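Side-chain contacts in aldehyde dehydrogenase (Anabaena variabilis, PDB 4H7N), which probably oxidises aldehydes to the corresponding carboxylic acids with NAD+ as hydride acceptor: residues Lys278-Glu281 with Phe282-Leu286; Thr54-Gln57 with Gln58-Gln61; Arg28-Ala31 with Gln32-Arg36; Ala404-Val407 with Ala408-Leu411; Val378-Ala381 with Val382-Asn386. All blocks are in the same frame, centred on the assembly; numbering follows the deposited sequence.

In the fold
The five contacts are local, each within one helix or across its end, and they fall into two groups on opposite sides of the chain's centre. Contacts 4 and 5 meet directly, with centres about 10 Å apart: Asn386 ND2 probably donates to Gln410 O at 3.0 Å, and Val407 CG2 packs on Val378 CG1 at 3.7 Å. Contact 1 belongs to the same seven-stranded sheet region, its centre about 19 Å from that of contact 5. On the other side lie contacts 3 and 2, on consecutive helices, with centres about 26 Å apart. Contacts 1 and 3 are separated by about 56 Å between centres. All five lie away from Glu232, the predicted active-site residue.

Contact 1 (Lys278-Glu281 with Phe282-Leu286); sequences KFEE and FYHQL
Phe282 donates its backbone N-H to Lys278 O at 2.9 Å, and its CB lies close to the same carbonyl. With CG anti to the backbone N (chi1 177°), the Phe282 ring is carried off the two segments and into the protein, where it touches Thr251 and Ile254 of helix 247-259 and Ile272 and Val274 of strand 269-275.

Tyr283, bonded from N to Phe279 O, makes the main side-chain contact. Its CG sits between the backbone N and the carbonyl carbon (chi1 80°), a setting that swings the ring back toward the preceding turn. The CD2-CE2 edge then points at one face of Phe279 in an edge-to-face aromatic pair, with centroids 5.1 Å apart and planes at 60°. The closest atoms of the pair are the two CE2 carbons, Phe279 CE2 and Tyr283 CE2, at 3.6 Å. Glu280 O stands over one face of the tyrosine, offset toward the rim. This i, i+4 aromatic pair lies near the start of helix 279-292, which follows strand 269-275 and packs on the seven-stranded sheet: Phe279 reaches Val372 and Pro374, and both rings touch Thr352.

At His284 the backbone N-H goes to Glu280 O at 3.1 Å. The imidazole crosses the extended Glu280 chain, bringing CD2 within 3.7 Å of Glu280 CG. Glu280 OE2 and His284 NE2 remain 4.1 Å apart, too far for a hydrogen bond, though a protonated imidazole could be weakly attracted.

Gln285 continues the helical pattern with a bond from N to Glu281 O at 3.1 Å, while its OE1 accepts from Lys289 NZ.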
loop_
_atom_site.group_PDB
_atom_site.type_symbol
_atom_site.label_atom_id
_atom_site.label_comp_id
_atom_site.label_asym_id
_atom_site.label_seq_id
_atom_site.Cartn_x
_atom_site.Cartn_y
_atom_site.Cartn_z
ATOM N N LYS A 278 12.426 12.621 39.263
ATOM C CA LYS A 278 13.559 11.687 39.021
ATOM C C LYS A 278 14.564 12.242 38.025
ATOM O O LYS A 278 15.558 11.593 37.683
ATOM C CB LYS A 278 13.037 10.364 38.451
ATOM C CG LYS A 278 12.013 9.700 39.338
ATOM C CD LYS A 278 12.634 9.311 40.675
ATOM C CE LYS A 278 11.644 8.505 41.493
ATOM N NZ LYS A 278 12.107 8.358 42.888
ATOM N N PHE A 279 14.300 13.450 37.571
ATOM C CA PHE A 279 15.027 14.056 36.476
ATOM C C PHE A 279 16.537 14.182 36.756
ATOM O O PHE A 279 17.386 13.700 35.973
ATOM C CB PHE A 279 14.381 15.410 36.172
ATOM C CG PHE A 279 15.186 16.251 35.238
ATOM C CD1 PHE A 279 15.293 15.915 33.919
ATOM C CD2 PHE A 279 15.839 17.388 35.700
ATOM C CE1 PHE A 279 16.038 16.686 33.051
ATOM C CE2 PHE A 279 16.589 18.153 34.849
ATOM C CZ PHE A 279 16.695 17.799 33.515
ATOM N N GLU A 280 16.856 14.790 37.890
ATOM C CA GLU A 280 18.230 15.061 38.282
ATOM C C GLU A 280 19.018 13.746 38.432
ATOM O O GLU A 280 20.106 13.569 37.877
ATOM C CB GLU A 280 18.259 15.877 39.592
ATOM C CG GLU A 280 19.671 16.010 40.157
ATOM C CD GLU A 280 19.791 16.829 41.446
ATOM O OE1 GLU A 280 18.758 17.108 42.096
ATOM O OE2 GLU A 280 20.942 17.152 41.839
ATOM N N GLU A 281 18.438 12.821 39.179
ATOM C CA GLU A 281 19.032 11.507 39.436
ATOM C C GLU A 281 19.298 10.717 38.133
ATOM O O GLU A 281 20.346 10.073 37.932
ATOM C CB GLU A 281 18.025 10.796 40.321
ATOM C CG GLU A 281 18.272 9.378 40.743
ATOM C CD GLU A 281 17.148 8.923 41.678
ATOM O OE1 GLU A 281 16.281 9.763 42.100
ATOM O OE2 GLU A 281 17.148 7.727 41.986
ATOM N N PHE A 282 18.327 10.786 37.242
ATOM C CA PHE A 282 18.428 10.152 35.946
ATOM C C PHE A 282 19.549 10.743 35.100
ATOM O O PHE A 282 20.356 10.002 34.550
ATOM C CB PHE A 282 17.099 10.311 35.199
ATOM C CG PHE A 282 17.118 9.763 33.814
ATOM C CD1 PHE A 282 17.486 10.551 32.758
ATOM C CD2 PHE A 282 16.701 8.462 33.556
ATOM C CE1 PHE A 282 17.496 10.048 31.466
ATOM C CE2 PHE A 282 16.717 7.949 32.260
ATOM C CZ PHE A 282 17.113 8.748 31.220
ATOM N N TYR A 283 19.620 12.057 34.958
ATOM C CA TYR A 283 20.601 12.561 34.032
ATOM C C TYR A 283 22.029 12.370 34.566
ATOM O O TYR A 283 22.945 12.137 33.780
ATOM C CB TYR A 283 20.304 13.982 33.541
ATOM C CG TYR A 283 20.643 15.151 34.395
ATOM C CD1 TYR A 283 21.952 15.537 34.578
ATOM C CD2 TYR A 283 19.639 15.953 34.930
ATOM C CE1 TYR A 283 22.273 16.647 35.325
ATOM C CE2 TYR A 283 19.933 17.080 35.682
ATOM C CZ TYR A 283 21.256 17.429 35.883
ATOM O OH TYR A 283 21.598 18.530 36.649
ATOM N N HIS A 284 22.196 12.416 35.881
ATOM C CA HIS A 284 23.489 12.102 36.465
ATOM C C HIS A 284 23.900 10.672 36.250
ATOM O O HIS A 284 25.072 10.393 35.950
ATOM C CB HIS A 284 23.510 12.426 37.943
ATOM C CG HIS A 284 23.664 13.883 38.204
ATOM N ND1 HIS A 284 24.715 14.616 37.694
ATOM C CD2 HIS A 284 22.904 14.747 38.907
ATOM C CE1 HIS A 284 24.601 15.876 38.083
ATOM N NE2 HIS A 284 23.509 15.980 38.818
ATOM N N GLN A 285 22.948 9.756 36.346
ATOM C CA GLN A 285 23.301 8.375 36.056
ATOM C C GLN A 285 23.627 8.217 34.546
ATOM O O GLN A 285 24.598 7.541 34.154
ATOM C CB GLN A 285 22.255 7.403 36.594
ATOM C CG GLN A 285 22.765 5.988 36.477
ATOM C CD GLN A 285 21.787 4.905 36.890
ATOM O OE1 GLN A 285 22.112 3.733 36.742
ATOM N NE2 GLN A 285 20.606 5.272 37.384
ATOM N N LEU A 286 22.839 8.871 33.696
ATOM C CA LEU A 286 23.083 8.833 32.252
ATOM C C LEU A 286 24.468 9.346 31.886
ATOM O O LEU A 286 25.201 8.734 31.044
ATOM C CB LEU A 286 21.985 9.625 31.495
ATOM C CG LEU A 286 21.892 9.361 29.997
ATOM C CD1 LEU A 286 21.513 7.900 29.680
ATOM C CD2 LEU A 286 20.879 10.297 29.343
#

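Contact 2 (Thr54-Gln57 with Gln58-Gln61)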
loop_
_atom_site.group_PDB
_atom_site.type_symbol
_atom_site.label_atom_id
_atom_site.label_comp_id
_atom_site.label_asym_id
_atom_site.label_seq_id
_atom_site.Cartn_x
_atom_site.Cartn_y
_atom_site.Cartn_z
ATOM N N THR A 54 16.763 -22.832 -1.760
ATOM C CA THR A 54 18.051 -23.529 -1.941
ATOM C C THR A 54 19.137 -22.558 -2.424
ATOM O O THR A 54 20.231 -22.539 -1.914
ATOM C CB THR A 54 17.878 -24.709 -2.894
ATOM O OG1 THR A 54 16.980 -25.623 -2.275
ATOM C CG2 THR A 54 19.221 -25.435 -3.215
ATOM N N THR A 55 18.781 -21.742 -3.404
ATOM C CA THR A 55 19.673 -20.786 -3.999
ATOM C C THR A 55 20.151 -19.746 -2.994
ATOM O O THR A 55 21.323 -19.469 -2.927
ATOM C CB THR A 55 18.938 -20.085 -5.162
ATOM O OG1 THR A 55 18.604 -21.058 -6.142
ATOM C CG2 THR A 55 19.775 -19.091 -5.820
ATOM N N LEU A 56 19.243 -19.183 -2.201
ATOM C CA LEU A 56 19.621 -18.190 -1.203
ATOM C C LEU A 56 20.559 -18.821 -0.181
ATOM O O LEU A 56 21.546 -18.198 0.244
ATOM C CB LEU A 56 18.372 -17.596 -0.502
ATOM C CG LEU A 56 17.805 -16.311 -1.102
ATOM C CD1 LEU A 56 18.794 -15.165 -1.056
ATOM C CD2 LEU A 56 17.405 -16.437 -2.542
ATOM N N GLN A 57 20.284 -20.062 0.216
ATOM C CA GLN A 57 21.197 -20.741 1.141
ATOM C C GLN A 57 22.580 -20.988 0.509
ATOM O O GLN A 57 23.590 -20.955 1.218
ATOM C CB GLN A 57 20.587 -22.060 1.681
ATOM C CG GLN A 57 19.384 -21.778 2.607
ATOM C CD GLN A 57 19.778 -21.190 3.976
ATOM O OE1 GLN A 57 20.779 -21.555 4.565
ATOM N NE2 GLN A 57 18.969 -20.300 4.486
ATOM N N GLN A 58 22.624 -21.287 -0.788
ATOM C CA GLN A 58 23.914 -21.414 -1.502
ATOM C C GLN A 58 24.662 -20.082 -1.470
ATOM O O GLN A 58 25.877 -20.070 -1.289
ATOM C CB GLN A 58 23.756 -21.833 -2.980
ATOM C CG GLN A 58 23.722 -23.308 -3.223
ATOM C CD GLN A 58 22.942 -23.753 -4.471
ATOM O OE1 GLN A 58 22.534 -22.955 -5.327
ATOM N NE2 GLN A 58 22.748 -25.082 -4.574
ATOM N N TRP A 59 23.927 -18.981 -1.672
ATOM C CA TRP A 59 24.504 -17.628 -1.607
ATOM C C TRP A 59 25.019 -17.356 -0.193
ATOM O O TRP A 59 26.175 -16.919 -0.016
ATOM C CB TRP A 59 23.491 -16.561 -2.080
ATOM C CG TRP A 59 24.063 -15.196 -2.202
ATOM C CD1 TRP A 59 25.276 -14.868 -2.731
ATOM C CD2 TRP A 59 23.468 -13.980 -1.806
ATOM N NE1 TRP A 59 25.453 -13.543 -2.707
ATOM C CE2 TRP A 59 24.383 -12.958 -2.115
ATOM C CE3 TRP A 59 22.243 -13.642 -1.220
ATOM C CZ2 TRP A 59 24.133 -11.635 -1.856
ATOM C CZ3 TRP A 59 21.995 -12.333 -0.957
ATOM C CH2 TRP A 59 22.944 -11.333 -1.264
ATOM N N LYS A 60 24.229 -17.706 0.817
ATOM C CA LYS A 60 24.661 -17.561 2.190
ATOM C C LYS A 60 25.962 -18.354 2.473
ATOM O O LYS A 60 26.903 -17.852 3.104
ATOM C CB LYS A 60 23.578 -18.014 3.175
ATOM C CG LYS A 60 23.904 -17.633 4.600
ATOM C CD LYS A 60 22.864 -18.095 5.620
ATOM C CE LYS A 60 23.345 -19.338 6.310
ATOM N NZ LYS A 60 22.271 -20.119 6.951
ATOM N N GLN A 61 26.016 -19.582 2.000
ATOM C CA GLN A 61 27.238 -20.362 2.150
ATOM C C GLN A 61 28.455 -19.687 1.527
ATOM O O GLN A 61 29.518 -19.667 2.144
ATOM C CB GLN A 61 27.080 -21.799 1.612
ATOM C CG GLN A 61 26.217 -22.668 2.526
ATOM C CD GLN A 61 26.656 -22.586 3.994
ATOM O OE1 GLN A 61 27.857 -22.713 4.319
ATOM N NE2 GLN A 61 25.699 -22.360 4.884
HETATM O O HOH W 1 21.072 -22.403 -7.705
#
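Gln57 and Lys60 lie side by side, and Lys60 NZ gives a hydrogen bond to Gln57 OE1 at 3.2 Å. The ammonium approaches in the carbonyl plane, on a lone pair, with a C=O...N angle of 128°. Gln57 is bent at chi2 (-72°) and Lys60 at chi3, which brings the two ends together. Both then turn to Asp96 OD1, which accepts from Gln57 NE2 and forms a salt bridge with Lys60 NZ; with OE1 and NE2 both engaged, amide rotation is probably fixed.

At the other end a water bridges two side chains, donating to Gln58 OE1 at 2.8 Å and hydrogen-bonded to Thr55 OG1 at 3.2 Å. The threonine hydroxyls look back along the helix: Thr55 OG1 bonds to Gly51 O and Thr54 OG1 to Glu50 O. Backbone N-H groups of 58-61 bond to carbonyls of 54-57; Trp59 NE1 bonds weakly to Leu172 O.

Apolar contact is made by Leu56 CD1 at the edge of the Trp59 indole, 3.8 Å from CE3. Helix 48-64 is wedged among three others: Leu56 and Gln57 face helix 82-106, Trp59 packs on helix 169-176, and Thr55 and Leu56 touch Trp44 of helix 27-46.

Contact 3 (Arg28-Ala31 with Gln32-Arg36); sequences RLLA and QQCNR
Leu29 overlaps two glutamine side chains of the next turn. Its CG lies 3.8 Å from Gln33 OE1, and its CD1 branch comes equally near, 3.8 Å, to Gln32 NE2; both glutamines cross the leucine rather than running alongside it. They leave the helix differently. Gln32 has CG anti to the backbone N (chi1 -176°), whereas Gln33 has CG beside its own N (chi1 -60°), which lays Gln33 CG against Leu29 O at 3.4 Å. The leucine is thereby flanked by amides on an exposed part of the helix, in contacts of van der Waals kind.

The inward side is built differently. Cys34 SG is 3.4 Å from Leu30 O, the carbonyl that also takes the straight backbone bond from Cys34 N at 3.0 Å. Leu30 CD1 reaches toward the same sulfur, but only at 4.4 Å. Leu30 meets Pro25 and Asn198, and Cys34 meets Leu199 and Tyr202, placing this side of the helix against helix 193-200 and the loop beyond it.

Further along, Asn35 folds over Ala31 O with ND2 at 3.3 Å, although the angle is too poor for a hydrogen bond.

Buried Leu30 and Cys34 on one side and the more exposed Leu29 and glutamines on another make helix 27-46 amphipathic here, packing on helix 193-200 in what is probably the nucleotide-binding part of the aldehyde dehydrogenase fold.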
loop_
_atom_site.group_PDB
_atom_site.type_symbol
_atom_site.label_atom_id
_atom_site.label_comp_id
_atom_site.label_asym_id
_atom_site.label_seq_id
_atom_site.Cartn_x
_atom_site.Cartn_y
_atom_site.Cartn_z
ATOM N N ARG A 28 20.632 4.969 -20.131
ATOM C CA ARG A 28 20.588 3.928 -21.185
ATOM C C ARG A 28 21.135 2.549 -20.706
ATOM O O ARG A 28 20.519 1.503 -20.899
ATOM C CB ARG A 28 21.358 4.423 -22.422
ATOM C CG ARG A 28 20.874 3.875 -23.753
ATOM C CD ARG A 28 21.339 4.754 -24.922
ATOM N NE ARG A 28 20.748 4.337 -26.198
ATOM C CZ ARG A 28 21.162 3.307 -26.942
ATOM N NH1 ARG A 28 22.188 2.542 -26.562
ATOM N NH2 ARG A 28 20.540 3.032 -28.084
ATOM N N LEU A 29 22.271 2.560 -20.058
ATOM C CA LEU A 29 22.815 1.343 -19.450
ATOM C C LEU A 29 21.993 0.795 -18.268
ATOM O O LEU A 29 21.892 -0.411 -18.068
ATOM C CB LEU A 29 24.225 1.617 -18.946
ATOM C CG LEU A 29 24.924 0.468 -18.204
ATOM C CD1 LEU A 29 24.909 -0.749 -19.107
ATOM C CD2 LEU A 29 26.355 0.861 -17.829
ATOM N N LEU A 30 21.474 1.674 -17.424
ATOM C CA LEU A 30 20.648 1.223 -16.340
ATOM C C LEU A 30 19.407 0.478 -16.854
ATOM O O LEU A 30 19.041 -0.603 -16.356
ATOM C CB LEU A 30 20.260 2.407 -15.472
ATOM C CG LEU A 30 19.495 2.003 -14.235
ATOM C CD1 LEU A 30 20.226 0.941 -13.410
ATOM C CD2 LEU A 30 19.276 3.267 -13.429
ATOM N N ALA A 31 18.789 1.027 -17.885
ATOM C CA ALA A 31 17.584 0.431 -18.503
ATOM C C ALA A 31 17.883 -0.958 -19.062
ATOM O O ALA A 31 17.084 -1.883 -18.990
ATOM C CB ALA A 31 17.092 1.338 -19.633
ATOM N N GLN A 32 19.033 -1.071 -19.668
ATOM C CA GLN A 32 19.530 -2.335 -20.173
ATOM C C GLN A 32 19.674 -3.361 -19.084
ATOM O O GLN A 32 19.215 -4.469 -19.245
ATOM C CB GLN A 32 20.867 -2.074 -20.869
ATOM C CG GLN A 32 21.571 -3.218 -21.575
ATOM C CD GLN A 32 22.870 -2.716 -22.219
ATOM O OE1 GLN A 32 22.837 -1.775 -23.029
ATOM N NE2 GLN A 32 24.016 -3.298 -21.826
ATOM N N GLN A 33 20.272 -3.009 -17.944
ATOM C CA GLN A 33 20.429 -3.981 -16.843
ATOM C C GLN A 33 19.092 -4.378 -16.214
ATOM O O GLN A 33 18.925 -5.518 -15.805
ATOM C CB GLN A 33 21.332 -3.440 -15.753
ATOM C CG GLN A 33 22.732 -3.103 -16.222
ATOM C CD GLN A 33 23.541 -2.553 -15.081
ATOM O OE1 GLN A 33 23.802 -1.345 -15.004
ATOM N NE2 GLN A 33 23.907 -3.427 -14.155
ATOM N N CYS A 34 18.146 -3.444 -16.127
ATOM C CA CYS A 34 16.820 -3.782 -15.636
ATOM C C CYS A 34 16.116 -4.799 -16.565
ATOM O O CYS A 34 15.468 -5.759 -16.099
ATOM C CB CYS A 34 15.988 -2.518 -15.445
ATOM S SG CYS A 34 16.634 -1.517 -14.078
ATOM N N ASN A 35 16.285 -4.612 -17.868
ATOM C CA ASN A 35 15.704 -5.501 -18.857
ATOM C C ASN A 35 16.309 -6.900 -18.839
ATOM O O ASN A 35 15.578 -7.884 -19.017
ATOM C CB ASN A 35 15.720 -4.886 -20.262
ATOM C CG ASN A 35 14.550 -3.912 -20.471
ATOM O OD1 ASN A 35 13.420 -4.142 -20.007
ATOM N ND2 ASN A 35 14.816 -2.823 -21.148
ATOM N N ARG A 36 17.602 -6.994 -18.564
ATOM C CA ARG A 36 18.255 -8.278 -18.325
ATOM C C ARG A 36 17.693 -8.975 -17.093
ATOM O O ARG A 36 17.446 -10.182 -17.102
ATOM C CB ARG A 36 19.791 -8.081 -18.196
#

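Contact 4 (Ala404-Val407 with Ala408-Leu411); sequences ALKV and ARQL
Helical bonding runs from Ala408 N to Ala404 O and from Arg409 N to Leu405 O, both at 2.8 Å, and then tightens to an i to i+3 bond, Gln410 N to Val407 O at 2.9 Å; a type I turn from Ala408 to Leu411 follows, closed by Leu411 N to Ala408 O. Gln410 N stands well above the carbonyl plane of Val407, 55° out of it.

That shift leaves Lys406 O without the next backbone N-H in the helical pattern, and a side chain takes the place: Gln410 NE2 donates to Lys406 O at 3.2 Å in a nearly straight bond. The carbonyl oxygen lies in the amide plane of Gln410, although NE2 sits above the plane of the carbonyl. Gln410 CG lies beside the backbone N (chi1 -64°), and the extended chain runs back to the preceding turn.

Helix 401-408 is the connection of a beta-alpha-beta unit, joining the neighbouring parallel strands 393-397 and 415-418. Ala404 and Ala408 rest on Ile418, while Leu411 packs on Ala394 and Val396.

On the outer side Arg409 stretches back over Leu405, so that Leu405 CB lies over one face of the guanidinium, offset toward its rim, 3.7 Å from NH2. Lys406 runs alongside the arginine, its CD 4.1 Å from Arg409 NH1. Both Leu405 and Arg409 also pack on Gln121 of the second subunit, and Ala408 touches Phe459 of that subunit.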
loop_
_atom_site.group_PDB
_atom_site.type_symbol
_atom_site.label_atom_id
_atom_site.label_comp_id
_atom_site.label_asym_id
_atom_site.label_seq_id
_atom_site.Cartn_x
_atom_site.Cartn_y
_atom_site.Cartn_z
ATOM N N ALA A 404 3.226 1.652 31.949
ATOM C CA ALA A 404 3.858 2.068 30.731
ATOM C C ALA A 404 2.893 1.935 29.544
ATOM O O ALA A 404 2.802 2.843 28.687
ATOM C CB ALA A 404 5.129 1.249 30.492
ATOM N N LEU A 405 2.178 0.821 29.467
ATOM C CA LEU A 405 1.324 0.586 28.304
ATOM C C LEU A 405 0.240 1.664 28.205
ATOM O O LEU A 405 -0.091 2.130 27.072
ATOM C CB LEU A 405 0.708 -0.815 28.307
ATOM C CG LEU A 405 1.606 -2.000 27.881
ATOM C CD1 LEU A 405 0.972 -3.304 28.325
ATOM C CD2 LEU A 405 1.860 -2.045 26.395
ATOM N N LYS A 406 -0.314 2.064 29.353
ATOM C CA LYS A 406 -1.318 3.160 29.359
ATOM C C LYS A 406 -0.817 4.394 28.624
ATOM O O LYS A 406 -1.562 5.048 27.934
ATOM C CB LYS A 406 -1.710 3.605 30.776
ATOM C CG LYS A 406 -3.056 3.119 31.241
ATOM C CD LYS A 406 -3.004 1.657 31.683
ATOM C CE LYS A 406 -4.238 1.227 32.495
ATOM N NZ LYS A 406 -3.995 -0.080 33.178
ATOM N N VAL A 407 0.448 4.717 28.809
ATOM C CA VAL A 407 1.037 5.866 28.181
ATOM C C VAL A 407 1.373 5.576 26.749
ATOM O O VAL A 407 1.114 6.406 25.835
ATOM C CB VAL A 407 2.297 6.283 28.948
ATOM C CG1 VAL A 407 3.087 7.339 28.185
ATOM C CG2 VAL A 407 1.890 6.782 30.336
ATOM N N ALA A 408 1.952 4.395 26.528
ATOM C CA ALA A 408 2.326 3.970 25.188
ATOM C C ALA A 408 1.165 3.961 24.183
ATOM O O ALA A 408 1.339 4.378 23.035
ATOM C CB ALA A 408 2.951 2.599 25.236
ATOM N N ARG A 409 -0.004 3.511 24.619
ATOM C CA ARG A 409 -1.171 3.523 23.763
ATOM C C ARG A 409 -1.594 4.929 23.314
ATOM O O ARG A 409 -2.336 5.042 22.364
ATOM C CB ARG A 409 -2.357 2.820 24.439
ATOM C CG ARG A 409 -2.123 1.319 24.606
ATOM C CD ARG A 409 -3.292 0.637 25.315
ATOM N NE ARG A 409 -2.907 -0.705 25.770
ATOM C CZ ARG A 409 -2.886 -1.123 27.042
ATOM N NH1 ARG A 409 -3.223 -0.314 28.074
ATOM N NH2 ARG A 409 -2.528 -2.389 27.289
ATOM N N GLN A 410 -1.080 5.984 23.949
ATOM C CA GLN A 410 -1.389 7.373 23.544
ATOM C C GLN A 410 -0.456 7.936 22.526
ATOM O O GLN A 410 -0.665 9.056 22.047
ATOM C CB GLN A 410 -1.390 8.277 24.763
ATOM C CG GLN A 410 -2.479 7.880 25.722
ATOM C CD GLN A 410 -2.498 8.736 26.960
ATOM O OE1 GLN A 410 -2.662 9.954 26.881
ATOM N NE2 GLN A 410 -2.317 8.122 28.107
ATOM N N LEU A 411 0.583 7.173 22.168
ATOM C CA LEU A 411 1.604 7.741 21.335
ATOM C C LEU A 411 1.369 7.430 19.862
ATOM O O LEU A 411 1.029 6.310 19.523
ATOM C CB LEU A 411 2.969 7.204 21.768
ATOM C CG LEU A 411 3.345 7.478 23.227
ATOM C CD1 LEU A 411 4.750 6.901 23.487
ATOM C CD2 LEU A 411 3.357 8.979 23.482
#

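Contact 5 (Val378-Ala381 with Val382-Asn386); sequences VEEA and VYLAN
Glu380 packs on Leu384 by van der Waals contact of both its CG and its carboxylate, the acid crossing the leucine with Glu380 CG 3.8 Å from Leu384 CD1. The glutamate chain bends at chi2 (67°), which turns the carboxylate over the leucine, and Glu380 OE2 lies 3.8 Å from Leu384 CG. The apolar pair is formed one turn apart by Val378 CG1 and Val382 CG2, at 4.1 Å. These two valines both border Val407 of helix 401-408.

Between polar and aromatic groups there is one approach: Glu380 OE1 comes within 3.9 Å of Tyr383 CD2. Carboxylate and ring point the same way, their planes only 22° apart, so the acid runs beside the tyrosine without bonding to it.

Hydrogen bonds across the segments are all of the backbone, i to i+4. The straightest joins Val382 N to Val378 O, and the shortest joins Leu384 N to Glu380 O at 2.8 Å. Near the helix start Glu380 N is bound by Asp377 OD1; toward its end, Leu384 O and Ala385 O both receive the guanidinium of Arg271.

Ala381 and Ala385 turn small methyl groups to Ile240 of strand 237-241, allowing close approach of helix to sheet. Helix 378-386 is the helical link of a beta-alpha-beta crossover from strand 369-375 to the parallel strand 393-397, passing over the two strands between them, as expected in the catalytic domain of the aldehyde dehydrogenase fold.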
loop_
_atom_site.group_PDB
_atom_site.type_symbol
_atom_site.label_atom_id
_atom_site.label_comp_id
_atom_site.label_asym_id
_atom_site.label_seq_id
_atom_site.Cartn_x
_atom_site.Cartn_y
_atom_site.Cartn_z
ATOM N N VAL A 378 2.001 13.286 33.236
ATOM C CA VAL A 378 1.947 12.388 32.093
ATOM C C VAL A 378 1.300 13.057 30.898
ATOM O O VAL A 378 1.701 12.837 29.768
ATOM C CB VAL A 378 1.121 11.125 32.399
ATOM C CG1 VAL A 378 1.055 10.253 31.155
ATOM C CG2 VAL A 378 1.741 10.343 33.548
ATOM N N GLU A 379 0.312 13.904 31.143
ATOM C CA GLU A 379 -0.384 14.540 30.033
ATOM C C GLU A 379 0.611 15.386 29.258
ATOM O O GLU A 379 0.621 15.356 28.045
ATOM C CB GLU A 379 -1.584 15.381 30.521
ATOM C CG GLU A 379 -2.648 14.612 31.344
ATOM C CD GLU A 379 -2.204 14.110 32.765
ATOM O OE1 GLU A 379 -1.291 14.658 33.428
ATOM O OE2 GLU A 379 -2.773 13.103 33.248
ATOM N N GLU A 380 1.506 16.093 29.951
ATOM C CA GLU A 380 2.556 16.841 29.273
ATOM C C GLU A 380 3.608 15.949 28.559
ATOM O O GLU A 380 4.055 16.263 27.451
ATOM C CB GLU A 380 3.244 17.775 30.256
ATOM C CG GLU A 380 4.348 18.647 29.646
ATOM C CD GLU A 380 3.846 19.702 28.629
ATOM O OE1 GLU A 380 2.631 19.720 28.320
ATOM O OE2 GLU A 380 4.663 20.526 28.140
ATOM N N ALA A 381 4.005 14.865 29.204
ATOM C CA ALA A 381 4.922 13.891 28.577
ATOM C C ALA A 381 4.383 13.372 27.251
ATOM O O ALA A 381 5.106 13.321 26.265
ATOM C CB ALA A 381 5.196 12.744 29.537
ATOM N N VAL A 382 3.100 12.982 27.225
ATOM C CA VAL A 382 2.442 12.527 26.007
ATOM C C VAL A 382 2.377 13.660 24.949
ATOM O O VAL A 382 2.676 13.417 23.776
ATOM C CB VAL A 382 1.017 12.006 26.313
ATOM C CG1 VAL A 382 0.175 11.827 25.053
ATOM C CG2 VAL A 382 1.132 10.667 27.069
ATOM N N TYR A 383 2.003 14.859 25.363
ATOM C CA TYR A 383 1.973 16.005 24.445
ATOM C C TYR A 383 3.351 16.241 23.811
ATOM O O TYR A 383 3.466 16.402 22.601
ATOM C CB TYR A 383 1.552 17.284 25.176
ATOM C CG TYR A 383 1.721 18.487 24.284
ATOM C CD1 TYR A 383 0.823 18.716 23.236
ATOM C CD2 TYR A 383 2.820 19.335 24.409
ATOM C CE1 TYR A 383 0.992 19.784 22.379
ATOM C CE2 TYR A 383 2.989 20.410 23.550
ATOM C CZ TYR A 383 2.064 20.611 22.546
ATOM O OH TYR A 383 2.190 21.643 21.687
ATOM N N LEU A 384 4.397 16.273 24.632
ATOM C CA LEU A 384 5.754 16.478 24.089
ATOM C C LEU A 384 6.207 15.331 23.174
ATOM O O LEU A 384 6.720 15.583 22.112
ATOM C CB LEU A 384 6.772 16.702 25.213
ATOM C CG LEU A 384 6.527 17.969 26.063
ATOM C CD1 LEU A 384 7.254 17.851 27.403
ATOM C CD2 LEU A 384 6.955 19.228 25.328
ATOM N N ALA A 385 5.954 14.082 23.554
ATOM C CA ALA A 385 6.381 12.945 22.751
ATOM C C ALA A 385 5.701 12.976 21.396
ATOM O O ALA A 385 6.292 12.548 20.389
ATOM C CB ALA A 385 6.057 11.627 23.440
ATOM N N ASN A 386 4.462 13.474 21.379
ATOM C CA ASN A 386 3.658 13.501 20.143
ATOM C C ASN A 386 3.836 14.798 19.331
ATOM O O ASN A 386 3.283 14.902 18.241
ATOM C CB ASN A 386 2.163 13.301 20.448
ATOM C CG ASN A 386 1.796 11.831 20.667
ATOM O OD1 ASN A 386 2.461 10.925 20.182
ATOM N ND2 ASN A 386 0.677 11.598 21.338
#